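Local coordinates for protein HTH-type transcriptional repressor PhnF (Mycobacterium smegmatis, PDB 3F8M) that represses the phnDCE operon, which serves phosphate uptake, when phosphate is available in the cell, acting as a DNA-binding GntR-family regulator, at residues Gln17-Glu22 with Phe46-Glu51; Arg81-Met86 with Thr90-Ala95; Thr147-Gln152 with Ala165-Glu170; Ala21-Met26 with Arg58-Asp63. All coordinates share one frame; numbering follows the deposited sequence.

Interaction 1: residues Gln17-Glu22 with Phe46-Glu51; sequences QVVRAE and FEVARE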
loop_
_atom_site.group_PDB
_atom_site.type_symbol
_atom_site.label_atom_id
_atom_site.label_comp_id
_atom_site.label_asym_id
_atom_site.label_seq_id
_atom_site.Cartn_x
_atom_site.Cartn_y
_atom_site.Cartn_z
ATOM N N GLN A 17 18.039 -8.826 -27.779
ATOM C CA GLN A 17 18.293 -7.499 -27.203
ATOM C C GLN A 17 17.765 -6.398 -28.127
ATOM O O GLN A 17 17.174 -5.423 -27.660
ATOM C CB GLN A 17 19.789 -7.281 -26.962
ATOM C CG GLN A 17 20.393 -8.053 -25.794
ATOM C CD GLN A 17 21.779 -7.529 -25.407
ATOM O OE1 GLN A 17 22.666 -7.390 -26.256
ATOM N NE2 GLN A 17 21.968 -7.241 -24.118
ATOM N N VAL A 18 17.993 -6.569 -29.432
ATOM C CA VAL A 18 17.568 -5.606 -30.457
ATOM C C VAL A 18 16.042 -5.438 -30.519
ATOM O O VAL A 18 15.556 -4.306 -30.633
ATOM C CB VAL A 18 18.186 -5.926 -31.849
ATOM C CG1 VAL A 18 17.562 -5.075 -32.952
ATOM C CG2 VAL A 18 19.707 -5.721 -31.808
ATOM N N VAL A 19 15.292 -6.541 -30.435
ATOM C CA VAL A 19 13.824 -6.452 -30.410
ATOM C C VAL A 19 13.321 -5.608 -29.228
ATOM O O VAL A 19 12.455 -4.750 -29.416
ATOM C CB VAL A 19 13.104 -7.837 -30.479
ATOM C CG1 VAL A 19 12.907 -8.459 -29.085
ATOM C CG2 VAL A 19 11.752 -7.690 -31.224
ATOM N N ARG A 20 13.880 -5.833 -28.033
ATOM C CA ARG A 20 13.550 -5.021 -26.858
ATOM C C ARG A 20 13.866 -3.532 -27.060
ATOM O O ARG A 20 13.137 -2.670 -26.569
ATOM C CB ARG A 20 14.241 -5.553 -25.602
ATOM C CG ARG A 20 13.440 -6.649 -24.883
ATOM C CD ARG A 20 14.343 -7.687 -24.176
ATOM N NE ARG A 20 13.585 -8.844 -23.673
ATOM C CZ ARG A 20 13.494 -10.023 -24.291
ATOM N NH1 ARG A 20 14.106 -10.228 -25.456
ATOM N NH2 ARG A 20 12.780 -11.002 -23.754
ATOM N N ALA A 21 14.927 -3.232 -27.802
ATOM C CA ALA A 21 15.296 -1.840 -28.086
ATOM C C ALA A 21 14.369 -1.236 -29.138
ATOM O O ALA A 21 14.058 -0.044 -29.094
ATOM C CB ALA A 21 16.754 -1.757 -28.557
ATOM N N GLU A 22 13.950 -2.065 -30.090
ATOM C CA GLU A 22 13.042 -1.625 -31.142
ATOM C C GLU A 22 11.645 -1.325 -30.558
ATOM O O GLU A 22 10.966 -0.406 -31.025
ATOM C CB GLU A 22 12.978 -2.645 -32.290
ATOM C CG GLU A 22 14.181 -2.597 -33.256
ATOM C CD GLU A 22 14.001 -1.582 -34.393
ATOM O OE1 GLU A 22 13.196 -0.631 -34.241
ATOM O OE2 GLU A 22 14.669 -1.740 -35.450
ATOM N N PHE A 46 11.561 -8.377 -37.012
ATOM C CA PHE A 46 12.868 -8.376 -36.344
ATOM C C PHE A 46 13.621 -9.726 -36.240
ATOM O O PHE A 46 14.504 -9.886 -35.389
ATOM C CB PHE A 46 12.735 -7.689 -34.973
ATOM C CG PHE A 46 12.135 -6.311 -35.063
ATOM C CD1 PHE A 46 12.820 -5.276 -35.716
ATOM C CD2 PHE A 46 10.873 -6.047 -34.532
ATOM C CE1 PHE A 46 12.255 -3.988 -35.838
ATOM C CE2 PHE A 46 10.303 -4.754 -34.630
ATOM C CZ PHE A 46 11.000 -3.732 -35.292
ATOM N N GLU A 47 13.275 -10.674 -37.107
ATOM C CA GLU A 47 13.949 -11.992 -37.141
ATOM C C GLU A 47 14.160 -12.593 -35.747
ATOM O O GLU A 47 15.275 -12.996 -35.399
ATOM C CB GLU A 47 15.277 -11.930 -37.917
ATOM C CG GLU A 47 15.108 -11.498 -39.359
ATOM C CD GLU A 47 16.335 -11.771 -40.190
ATOM O OE1 GLU A 47 17.407 -12.086 -39.601
ATOM O OE2 GLU A 47 16.206 -11.694 -41.433
ATOM N N VAL A 48 13.071 -12.650 -34.969
ATOM C CA VAL A 48 13.016 -13.393 -33.707
ATOM C C VAL A 48 11.744 -14.255 -33.627
ATOM O O VAL A 48 10.808 -14.102 -34.413
ATOM C CB VAL A 48 13.106 -12.455 -32.452
ATOM C CG1 VAL A 48 14.439 -11.662 -32.434
ATOM C CG2 VAL A 48 11.925 -11.505 -32.404
ATOM N N ALA A 49 11.741 -15.190 -32.687
ATOM C CA ALA A 49 10.612 -16.054 -32.432
ATOM C C ALA A 49 9.419 -15.205 -31.987
ATOM O O ALA A 49 9.608 -14.140 -31.385
ATOM C CB ALA A 49 10.970 -17.046 -31.351
ATOM N N ARG A 50 8.217 -15.684 -32.304
ATOM C CA ARG A 50 6.964 -15.132 -31.763
ATOM C C ARG A 50 6.963 -15.109 -30.230
ATOM O O ARG A 50 6.442 -14.162 -29.616
ATOM C CB ARG A 50 5.768 -15.960 -32.216
ATOM C CG ARG A 50 5.402 -15.826 -33.650
ATOM C CD ARG A 50 4.125 -16.609 -33.884
ATOM N NE ARG A 50 3.019 -16.112 -33.048
ATOM C CZ ARG A 50 1.832 -16.709 -32.932
ATOM N NH1 ARG A 50 1.578 -17.834 -33.596
ATOM N NH2 ARG A 50 0.899 -16.180 -32.145
ATOM N N GLU A 51 7.524 -16.147 -29.618
ATOM C CA GLU A 51 7.594 -16.241 -28.149
ATOM C C GLU A 51 8.558 -15.199 -27.587
ATOM O O GLU A 51 8.438 -14.776 -26.424
ATOM C CB GLU A 51 8.027 -17.626 -27.687
ATOM C CG GLU A 51 7.055 -18.774 -27.996
ATOM C CD GLU A 51 7.042 -19.238 -29.463
ATOM O OE1 GLU A 51 7.909 -18.833 -30.274
ATOM O OE2 GLU A 51 6.137 -20.034 -29.807
#

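Interaction 2: residues Arg81-Met86 with Thr90-Ala95; sequences RQPLGM and TEAAKA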
loop_
_atom_site.group_PDB
_atom_site.type_symbol
_atom_site.label_atom_id
_atom_site.label_comp_id
_atom_site.label_asym_id
_atom_site.label_seq_id
_atom_site.Cartn_x
_atom_site.Cartn_y
_atom_site.Cartn_z
ATOM N N ARG A 81 6.002 4.470 -9.758
ATOM C CA ARG A 81 6.350 3.415 -8.798
ATOM C C ARG A 81 7.196 4.033 -7.681
ATOM O O ARG A 81 8.402 4.259 -7.812
ATOM C CB ARG A 81 7.091 2.268 -9.502
ATOM C CG ARG A 81 6.212 1.505 -10.487
ATOM C CD ARG A 81 7.045 0.522 -11.334
ATOM N NE ARG A 81 7.793 -0.384 -10.485
ATOM C CZ ARG A 81 7.331 -1.552 -10.038
ATOM N NH1 ARG A 81 6.113 -1.974 -10.370
ATOM N NH2 ARG A 81 8.086 -2.298 -9.244
ATOM N N GLN A 82 6.537 4.361 -6.595
ATOM C CA GLN A 82 7.201 5.074 -5.536
ATOM C C GLN A 82 7.618 4.186 -4.362
ATOM O O GLN A 82 6.761 3.552 -3.734
ATOM C CB GLN A 82 6.242 6.146 -5.062
ATOM C CG GLN A 82 6.692 6.884 -3.860
ATOM C CD GLN A 82 6.213 8.301 -3.904
ATOM O OE1 GLN A 82 7.006 9.215 -3.760
ATOM N NE2 GLN A 82 4.904 8.495 -4.109
ATOM N N PRO A 83 8.926 4.166 -4.043
ATOM C CA PRO A 83 9.420 3.438 -2.873
ATOM C C PRO A 83 8.788 4.019 -1.610
ATOM O O PRO A 83 8.609 5.246 -1.520
ATOM C CB PRO A 83 10.926 3.718 -2.891
ATOM C CG PRO A 83 11.230 4.217 -4.276
ATOM C CD PRO A 83 10.000 4.916 -4.717
ATOM N N LEU A 84 8.396 3.164 -0.664
ATOM C CA LEU A 84 7.980 3.661 0.644
ATOM C C LEU A 84 9.252 4.053 1.390
ATOM O O LEU A 84 10.259 3.354 1.359
ATOM C CB LEU A 84 7.133 2.642 1.421
ATOM C CG LEU A 84 5.658 2.503 1.024
ATOM C CD1 LEU A 84 5.092 1.249 1.663
ATOM C CD2 LEU A 84 4.826 3.736 1.405
ATOM N N GLY A 85 9.238 5.219 2.008
ATOM C CA GLY A 85 10.429 5.679 2.736
ATOM C C GLY A 85 10.553 7.172 2.575
ATOM O O GLY A 85 9.551 7.848 2.367
ATOM N N MET A 86 11.793 7.659 2.599
ATOM C CA MET A 86 12.088 9.092 2.700
ATOM C C MET A 86 12.552 9.736 1.378
ATOM O O MET A 86 12.924 10.926 1.342
ATOM C CB MET A 86 13.104 9.307 3.836
ATOM C CG MET A 86 12.494 9.035 5.227
ATOM S SD MET A 86 13.610 8.429 6.546
ATOM C CE MET A 86 13.797 6.702 6.082
ATOM N N THR A 90 9.236 13.076 -7.166
ATOM C CA THR A 90 9.820 13.447 -8.478
ATOM C C THR A 90 10.996 12.552 -8.853
ATOM O O THR A 90 11.160 12.210 -10.036
ATOM C CB THR A 90 10.253 14.918 -8.548
ATOM O OG1 THR A 90 10.928 15.259 -7.333
ATOM C CG2 THR A 90 9.065 15.808 -8.736
ATOM N N GLU A 91 11.800 12.159 -7.860
ATOM C CA GLU A 91 12.918 11.240 -8.113
ATOM C C GLU A 91 12.406 9.882 -8.588
ATOM O O GLU A 91 13.009 9.274 -9.473
ATOM C CB GLU A 91 13.805 11.042 -6.875
ATOM C CG GLU A 91 14.484 12.299 -6.378
ATOM C CD GLU A 91 15.885 12.043 -5.813
ATOM O OE1 GLU A 91 16.215 10.874 -5.454
ATOM O OE2 GLU A 91 16.661 13.025 -5.733
ATOM N N ALA A 92 11.305 9.405 -7.990
ATOM C CA ALA A 92 10.755 8.103 -8.371
ATOM C C ALA A 92 10.323 8.175 -9.827
ATOM O O ALA A 92 10.617 7.267 -10.587
ATOM C CB ALA A 92 9.588 7.695 -7.480
ATOM N N ALA A 93 9.639 9.259 -10.202
ATOM C CA ALA A 93 9.132 9.422 -11.571
ATOM C C ALA A 93 10.284 9.592 -12.570
ATOM O O ALA A 93 10.244 8.982 -13.642
ATOM C CB ALA A 93 8.146 10.582 -11.668
ATOM N N LYS A 94 11.285 10.406 -12.208
ATOM C CA LYS A 94 12.542 10.544 -12.975
ATOM C C LYS A 94 13.149 9.198 -13.342
ATOM O O LYS A 94 13.418 8.947 -14.523
ATOM C CB LYS A 94 13.582 11.358 -12.204
ATOM C CG LYS A 94 13.647 12.853 -12.565
ATOM N N ALA A 95 13.356 8.353 -12.333
ATOM C CA ALA A 95 13.823 6.959 -12.495
ATOM C C ALA A 95 13.104 6.129 -13.567
ATOM O O ALA A 95 13.686 5.168 -14.102
ATOM C CB ALA A 95 13.786 6.228 -11.164
HETATM O O HOH W 1 10.377 4.876 -9.743
#

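Interaction 3: residues Thr147-Gln152 with Ala165-Glu170; sequences TKLPAQ and ASLYAE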
loop_
_atom_site.group_PDB
_atom_site.type_symbol
_atom_site.label_atom_id
_atom_site.label_comp_id
_atom_site.label_asym_id
_atom_site.label_seq_id
_atom_site.Cartn_x
_atom_site.Cartn_y
_atom_site.Cartn_z
ATOM N N THR A 147 0.157 18.447 4.311
ATOM C CA THR A 147 1.210 18.268 5.293
ATOM C C THR A 147 0.932 19.274 6.408
ATOM O O THR A 147 0.765 20.438 6.118
ATOM C CB THR A 147 2.589 18.549 4.712
ATOM O OG1 THR A 147 2.841 17.638 3.614
ATOM C CG2 THR A 147 3.716 18.341 5.776
ATOM N N LYS A 148 0.811 18.784 7.633
ATOM C CA LYS A 148 0.639 19.664 8.819
ATOM C C LYS A 148 1.973 19.725 9.534
ATOM O O LYS A 148 2.530 18.708 9.895
ATOM C CB LYS A 148 -0.419 19.104 9.759
ATOM C CG LYS A 148 -1.793 19.251 9.154
ATOM C CD LYS A 148 -2.822 18.541 9.977
ATOM C CE LYS A 148 -4.156 18.580 9.218
ATOM N NZ LYS A 148 -5.252 18.072 10.100
ATOM N N LEU A 149 2.468 20.932 9.771
ATOM C CA LEU A 149 3.786 21.118 10.341
ATOM C C LEU A 149 3.620 21.922 11.632
ATOM O O LEU A 149 2.790 22.819 11.672
ATOM C CB LEU A 149 4.635 21.972 9.384
ATOM C CG LEU A 149 4.903 21.427 7.965
ATOM C CD1 LEU A 149 5.468 22.506 7.037
ATOM C CD2 LEU A 149 5.905 20.245 8.141
ATOM N N PRO A 150 4.419 21.600 12.662
ATOM C CA PRO A 150 4.477 22.497 13.832
ATOM C C PRO A 150 5.156 23.812 13.401
ATOM O O PRO A 150 6.340 23.795 13.049
ATOM C CB PRO A 150 5.313 21.691 14.847
ATOM C CG PRO A 150 6.207 20.777 13.992
ATOM C CD PRO A 150 5.269 20.414 12.814
ATOM N N ALA A 151 4.375 24.890 13.313
ATOM C CA ALA A 151 4.795 26.160 12.677
ATOM C C ALA A 151 6.024 26.734 13.327
ATOM O O ALA A 151 6.855 27.360 12.647
ATOM C CB ALA A 151 3.700 27.193 12.752
ATOM N N GLN A 152 6.138 26.519 14.642
ATOM C CA GLN A 152 7.279 27.024 15.440
ATOM C C GLN A 152 8.609 26.483 14.970
ATOM O O GLN A 152 9.649 27.133 15.075
ATOM C CB GLN A 152 7.054 26.754 16.936
ATOM C CG GLN A 152 5.927 27.635 17.449
ATOM C CD GLN A 152 5.975 27.941 18.925
ATOM O OE1 GLN A 152 6.162 27.049 19.772
ATOM N NE2 GLN A 152 5.763 29.213 19.252
ATOM N N ALA A 165 8.859 22.437 -5.108
ATOM C CA ALA A 165 10.019 21.611 -4.845
ATOM C C ALA A 165 9.795 20.613 -3.710
ATOM O O ALA A 165 8.721 20.563 -3.112
ATOM C CB ALA A 165 11.236 22.521 -4.541
ATOM N N SER A 166 10.800 19.800 -3.415
ATOM C CA SER A 166 10.648 18.813 -2.334
ATOM C C SER A 166 10.680 19.517 -0.964
ATOM O O SER A 166 11.652 20.195 -0.622
ATOM C CB SER A 166 11.755 17.750 -2.421
ATOM O OG SER A 166 11.907 17.101 -1.180
ATOM N N LEU A 167 9.616 19.340 -0.171
ATOM C CA LEU A 167 9.620 19.852 1.202
ATOM C C LEU A 167 10.676 19.103 2.041
ATOM O O LEU A 167 11.316 19.694 2.950
ATOM C CB LEU A 167 8.227 19.678 1.843
ATOM C CG LEU A 167 8.033 20.214 3.256
ATOM C CD1 LEU A 167 8.338 21.741 3.369
ATOM C CD2 LEU A 167 6.620 19.902 3.733
ATOM N N TYR A 168 10.896 17.818 1.743
ATOM C CA TYR A 168 11.877 17.079 2.543
ATOM C C TYR A 168 13.287 17.667 2.367
ATOM O O TYR A 168 14.067 17.772 3.330
ATOM C CB TYR A 168 11.857 15.601 2.149
ATOM C CG TYR A 168 10.705 14.805 2.752
ATOM C CD1 TYR A 168 9.541 15.430 3.202
ATOM C CD2 TYR A 168 10.767 13.411 2.826
ATOM C CE1 TYR A 168 8.493 14.703 3.752
ATOM C CE2 TYR A 168 9.704 12.673 3.344
ATOM C CZ TYR A 168 8.583 13.325 3.821
ATOM O OH TYR A 168 7.560 12.580 4.369
ATOM N N ALA A 169 13.599 18.097 1.154
ATOM C CA ALA A 169 14.921 18.715 0.893
ATOM C C ALA A 169 15.041 20.040 1.649
ATOM O O ALA A 169 16.085 20.351 2.240
ATOM C CB ALA A 169 15.137 18.919 -0.623
ATOM N N GLU A 170 13.949 20.794 1.673
ATOM C CA GLU A 170 13.935 22.050 2.418
ATOM C C GLU A 170 14.110 21.824 3.904
ATOM O O GLU A 170 14.828 22.570 4.575
ATOM C CB GLU A 170 12.649 22.843 2.136
ATOM C CG GLU A 170 12.453 24.057 3.085
ATOM C CD GLU A 170 13.394 25.211 2.758
ATOM O OE1 GLU A 170 13.894 25.233 1.622
ATOM O OE2 GLU A 170 13.599 26.097 3.612
#

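Interaction 4: residues Ala21-Met26 with Arg58-Asp63; sequences AELDRM and RELLID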
loop_
_atom_site.group_PDB
_atom_site.type_symbol
_atom_site.label_atom_id
_atom_site.label_comp_id
_atom_site.label_asym_id
_atom_site.label_seq_id
_atom_site.Cartn_x
_atom_site.Cartn_y
_atom_site.Cartn_z
ATOM N N ALA A 21 14.927 -3.232 -27.802
ATOM C CA ALA A 21 15.296 -1.840 -28.086
ATOM C C ALA A 21 14.369 -1.236 -29.138
ATOM O O ALA A 21 14.058 -0.044 -29.094
ATOM C CB ALA A 21 16.754 -1.757 -28.557
ATOM N N GLU A 22 13.950 -2.065 -30.090
ATOM C CA GLU A 22 13.042 -1.625 -31.142
ATOM C C GLU A 22 11.645 -1.325 -30.558
ATOM O O GLU A 22 10.966 -0.406 -31.025
ATOM C CB GLU A 22 12.978 -2.645 -32.290
ATOM C CG GLU A 22 14.181 -2.597 -33.256
ATOM C CD GLU A 22 14.001 -1.582 -34.393
ATOM O OE1 GLU A 22 13.196 -0.631 -34.241
ATOM O OE2 GLU A 22 14.669 -1.740 -35.450
ATOM N N LEU A 23 11.231 -2.080 -29.535
ATOM C CA LEU A 23 9.924 -1.837 -28.908
ATOM C C LEU A 23 9.964 -0.524 -28.123
ATOM O O LEU A 23 8.992 0.239 -28.123
ATOM C CB LEU A 23 9.461 -3.003 -28.018
ATOM C CG LEU A 23 9.149 -4.328 -28.738
ATOM C CD1 LEU A 23 9.038 -5.459 -27.752
ATOM C CD2 LEU A 23 7.896 -4.233 -29.596
ATOM N N ASP A 24 11.092 -0.267 -27.470
ATOM C CA ASP A 24 11.304 1.015 -26.781
ATOM C C ASP A 24 11.215 2.198 -27.763
ATOM O O ASP A 24 10.525 3.178 -27.495
ATOM C CB ASP A 24 12.644 1.042 -26.046
ATOM C CG ASP A 24 12.589 0.359 -24.685
ATOM O OD1 ASP A 24 11.477 0.026 -24.211
ATOM O OD2 ASP A 24 13.676 0.161 -24.080
ATOM N N ARG A 25 11.899 2.078 -28.896
ATOM C CA ARG A 25 11.827 3.074 -29.958
ATOM C C ARG A 25 10.402 3.219 -30.503
ATOM O O ARG A 25 9.946 4.341 -30.754
ATOM C CB ARG A 25 12.801 2.730 -31.089
ATOM C CG ARG A 25 12.889 3.798 -32.197
ATOM C CD ARG A 25 13.879 3.406 -33.291
ATOM N NE ARG A 25 15.221 3.121 -32.763
ATOM C CZ ARG A 25 15.659 1.919 -32.378
ATOM N NH1 ARG A 25 14.863 0.857 -32.452
ATOM N NH2 ARG A 25 16.897 1.775 -31.912
ATOM N N MET A 26 9.702 2.104 -30.702
ATOM C CA MET A 26 8.291 2.206 -31.110
ATOM C C MET A 26 7.528 3.012 -30.070
ATOM O O MET A 26 6.861 4.005 -30.414
ATOM C CB MET A 26 7.647 0.836 -31.312
ATOM C CG MET A 26 8.020 0.176 -32.631
ATOM S SD MET A 26 7.500 -1.531 -32.559
ATOM C CE MET A 26 5.722 -1.399 -32.694
ATOM N N ARG A 58 5.218 -8.800 -22.576
ATOM C CA ARG A 58 4.881 -9.110 -21.204
ATOM C C ARG A 58 5.745 -8.349 -20.171
ATOM O O ARG A 58 5.217 -7.903 -19.137
ATOM C CB ARG A 58 4.893 -10.628 -20.988
ATOM C CG ARG A 58 4.536 -11.001 -19.597
ATOM C CD ARG A 58 3.460 -12.049 -19.512
ATOM N NE ARG A 58 3.268 -12.307 -18.100
ATOM C CZ ARG A 58 3.419 -13.499 -17.538
ATOM N NH1 ARG A 58 3.694 -14.570 -18.291
ATOM N NH2 ARG A 58 3.259 -13.614 -16.230
ATOM N N GLU A 59 7.025 -8.141 -20.483
ATOM C CA GLU A 59 7.931 -7.363 -19.622
ATOM C C GLU A 59 7.505 -5.882 -19.598
ATOM O O GLU A 59 7.503 -5.243 -18.543
ATOM C CB GLU A 59 9.381 -7.495 -20.089
ATOM C CG GLU A 59 9.963 -8.932 -19.927
ATOM C CD GLU A 59 11.326 -9.114 -20.613
ATOM O OE1 GLU A 59 11.952 -8.088 -20.951
ATOM O OE2 GLU A 59 11.761 -10.278 -20.834
ATOM N N LEU A 60 7.128 -5.358 -20.760
ATOM C CA LEU A 60 6.595 -4.000 -20.831
ATOM C C LEU A 60 5.326 -3.857 -20.015
ATOM O O LEU A 60 5.094 -2.790 -19.414
ATOM C CB LEU A 60 6.330 -3.609 -22.282
ATOM C CG LEU A 60 7.588 -3.413 -23.124
ATOM C CD1 LEU A 60 7.221 -3.345 -24.593
ATOM C CD2 LEU A 60 8.356 -2.156 -22.709
ATOM N N LEU A 61 4.497 -4.906 -20.005
ATOM C CA LEU A 61 3.226 -4.876 -19.323
ATOM C C LEU A 61 3.452 -4.835 -17.818
ATOM O O LEU A 61 2.796 -4.081 -17.098
ATOM C CB LEU A 61 2.372 -6.086 -19.678
ATOM C CG LEU A 61 0.898 -6.072 -19.227
ATOM C CD1 LEU A 61 0.031 -6.821 -20.244
ATOM C CD2 LEU A 61 0.622 -6.608 -17.776
ATOM N N ILE A 62 4.380 -5.659 -17.362
ATOM C CA ILE A 62 4.754 -5.705 -15.948
ATOM C C ILE A 62 5.344 -4.351 -15.500
ATOM O O ILE A 62 5.051 -3.881 -14.397
ATOM C CB ILE A 62 5.677 -6.938 -15.706
ATOM C CG1 ILE A 62 4.808 -8.210 -15.795
ATOM C CG2 ILE A 62 6.430 -6.849 -14.362
ATOM C CD1 ILE A 62 5.605 -9.511 -15.951
ATOM N N ASP A 63 6.128 -3.729 -16.377
ATOM C CA ASP A 63 6.646 -2.366 -16.221
ATOM C C ASP A 63 5.553 -1.252 -16.346
ATOM O O ASP A 63 5.836 -0.049 -16.166
ATOM C CB ASP A 63 7.721 -2.164 -17.296
ATOM C CG ASP A 63 8.948 -1.387 -16.804
ATOM O OD1 ASP A 63 9.287 -1.405 -15.590
ATOM O OD2 ASP A 63 9.591 -0.743 -17.666
#

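Interaction 1: residues Gln17-Glu22 with Phe46-Glu51
Val19 meets both Phe46 and Val48 through a single methyl group, CG2. With chi1 at 88°, CG1 is placed between the backbone N and the carbonyl carbon, and the other branch is left to face the loop. From there CG2 lies 3.8 Å from Phe46 CD2, reaching the ring at a slant that is neither a clean face nor a clean edge approach, and 4.0 Å from Val48 CG2. Val19 is buried, and its CA is 6.3 Å from the CA of Phe46, so the helix and the loop come close at this point.

Arg20, next in the helix, turns to another partner and forms a salt bridge with Glu59 of helix 50-62. One turn beyond Val19, Glu22 covers a face of the Phe46 ring. Its CB sits 4.0 Å from the ring centroid and 21° off the normal, which meets the criterion for a CH-pi contact, although it is shifted toward the rim. The chain then bends at chi2 and runs along the ring, bringing Glu22 CD to 3.3 Å from Phe46 CE1. Because the carboxylate and ring planes are 38° apart, the two groups are not stacked flat. Glu22 OE1 has its polar partner in Arg25, in a salt bridge along the same helix.

No hydrogen bond crosses between the segments; the evidence is for apolar and CH-pi packing. Phe46 follows helix 39-45 and Ala49 occupies the N-cap position of helix 50-62, so helix 15-29 is seated against the turn of the predicted helix-turn-helix of a GntR-type winged-helix domain.

Interaction 2: residues Arg81-Met86 with Thr90-Ala95
Ala92 projects its CB from helix 89-94 onto the backbone of Arg81 and Gln82 and the ring of Pro83, where strand 80-83, partner of strand 233-240 in a two-stranded parallel sheet, is followed by a loop and then by the helix. The axes of residues 81-83 and 90-94 approach to 7.6 Å, with N-to-C directions 130° apart, so the helix returns obliquely over the strand.

The tight region is centred on one methyl group. Ala92 CB lies 4.0 Å from Gln82 CA and 3.9 Å from Pro83 CD, the latter at the exposed border of the contact. The 5.5 Å between the CA atoms of Gln82 and Ala92 brings the methyl directly onto the strand backbone. Gln82 is itself buried: its backbone bonds to Thr234 and Thr236, and its NE2 makes a weak hydrogen bond to Tyr228 OH.

The looser side is that of Arg81 and a bridging water. The side chain of Arg81 leads away from the helix and packs on Thr184 of the second subunit, so its share of the contact is made by its backbone. Further along, Leu84 packs on Leu84 of the second subunit, so residues 81-86 take part in the dimer interface.

No direct hydrogen bond joins the segments, but a water lies between them. It is 2.8 Å from Arg81 O and 2.5 Å from Ala92 O, a distance short enough to make that second bond doubtful. Arg81 O also rests 3.7 Å from Ala92 CB.

Interaction 3: residues Thr147-Gln152 with Ala165-Glu170
Leu167 extends toward the strand because its CG is trans to the backbone N (chi1 -177°), and chi2 of 58° turns CD1 aside and leaves CD2 as the extended branch, pointing to the strand. Thr147 answers with its methyl: chi1 of -60° puts OG1 next to the backbone N and CG2 opposite that N. The two side chains therefore meet end on, Thr147 CG2 lying 3.9 Å from Leu167 CD2. Leu149, two residues further along the strand, adds a longer contact through CD1, 4.4 Å from the same Leu167 CD2.

All three residues are buried, yet the backbones stay well separated, with 9.5 Å between the CA atoms of Thr147 and Leu167. Leu157 and Phe161 also pack against Leu167. The start of the helix is fixed by Ser166, the N-cap, whose OG accepts from Ala169 N at 3.0 Å. Beside Leu167, Tyr168 points its OH to a hydrogen bond with Arg211.

Helix 167-173 is thus laid by a leucine against strand 140-150, an inner strand of the six-stranded antiparallel sheet, in the helix-on-sheet arrangement of the UTRA domain.

Interaction 4: residues Ala21-Met26 with Arg58-Asp63
Leu60 has the most surface buried here, and its forked end divides the contact between two neighbours on helix 15-29. CD1 lies 4.1 Å from Leu23 CB, and CD2 lies 4.1 Å from Asp24 OD1. A chi2 of 167° extends CD1 toward Leu23, while CD2 branches off to the side of Asp24. The CA atoms of Leu60 and Leu23 remain 9.0 Å apart, so in these segments the tip of Leu60 bridges a wide backbone gap to the base of Leu23.

Leu23, second in buried surface, directs its CB at helix 50-62 and is buried. It offers Leu60 the base of its side chain, while it also packs on Ala56 and Leu57 of the same helix. Leu60 in turn rests on Val66 of the following strand, so the leucine pair continues into the apolar interior.

Asp24 closes the contact on its more open side. Its carboxylate passes Leu60 at an angle, and this is a van der Waals neighbour only: the polar partner of OD1 is Arg65, in a salt bridge. The positive charge of Arg65 probably eases any repulsion between Asp24 and Asp63, whose OD2 is 6.9 Å from Asp24 OD1.

Helix 50-62 has a second set of partners, since Arg58 NH1 forms a salt bridge with Asp113 OD2 of the second subunit. No hydrogen bond links the two segments. The pairing of helix 15-29 with helix 50-62, the second helix of the predicted helix-turn-helix, is part of the three-helix core of a winged-helix domain.

Along the chain, interactions 1 and 4 open together on helix 15-29 and share Ala21 and Glu22; interaction 2 follows, then interaction 3. Interactions 1 and 4 have centres about 10 Å apart, use helix 50-62 as well, and are tied by the salt bridge from Arg20 NH2 to Glu59 OE2. Both belong to the DNA-binding part. Interaction 3 is in the UTRA domain, its centre about 48 Å from that of interaction 1. Interaction 2 sits between them, its centre about 21 Å from interaction 4 and 18 Å from interaction 3, which it touches by packing. Interactions 2 and 4 both reach the second subunit, so dimer contacts occur beside both parts of the repressor.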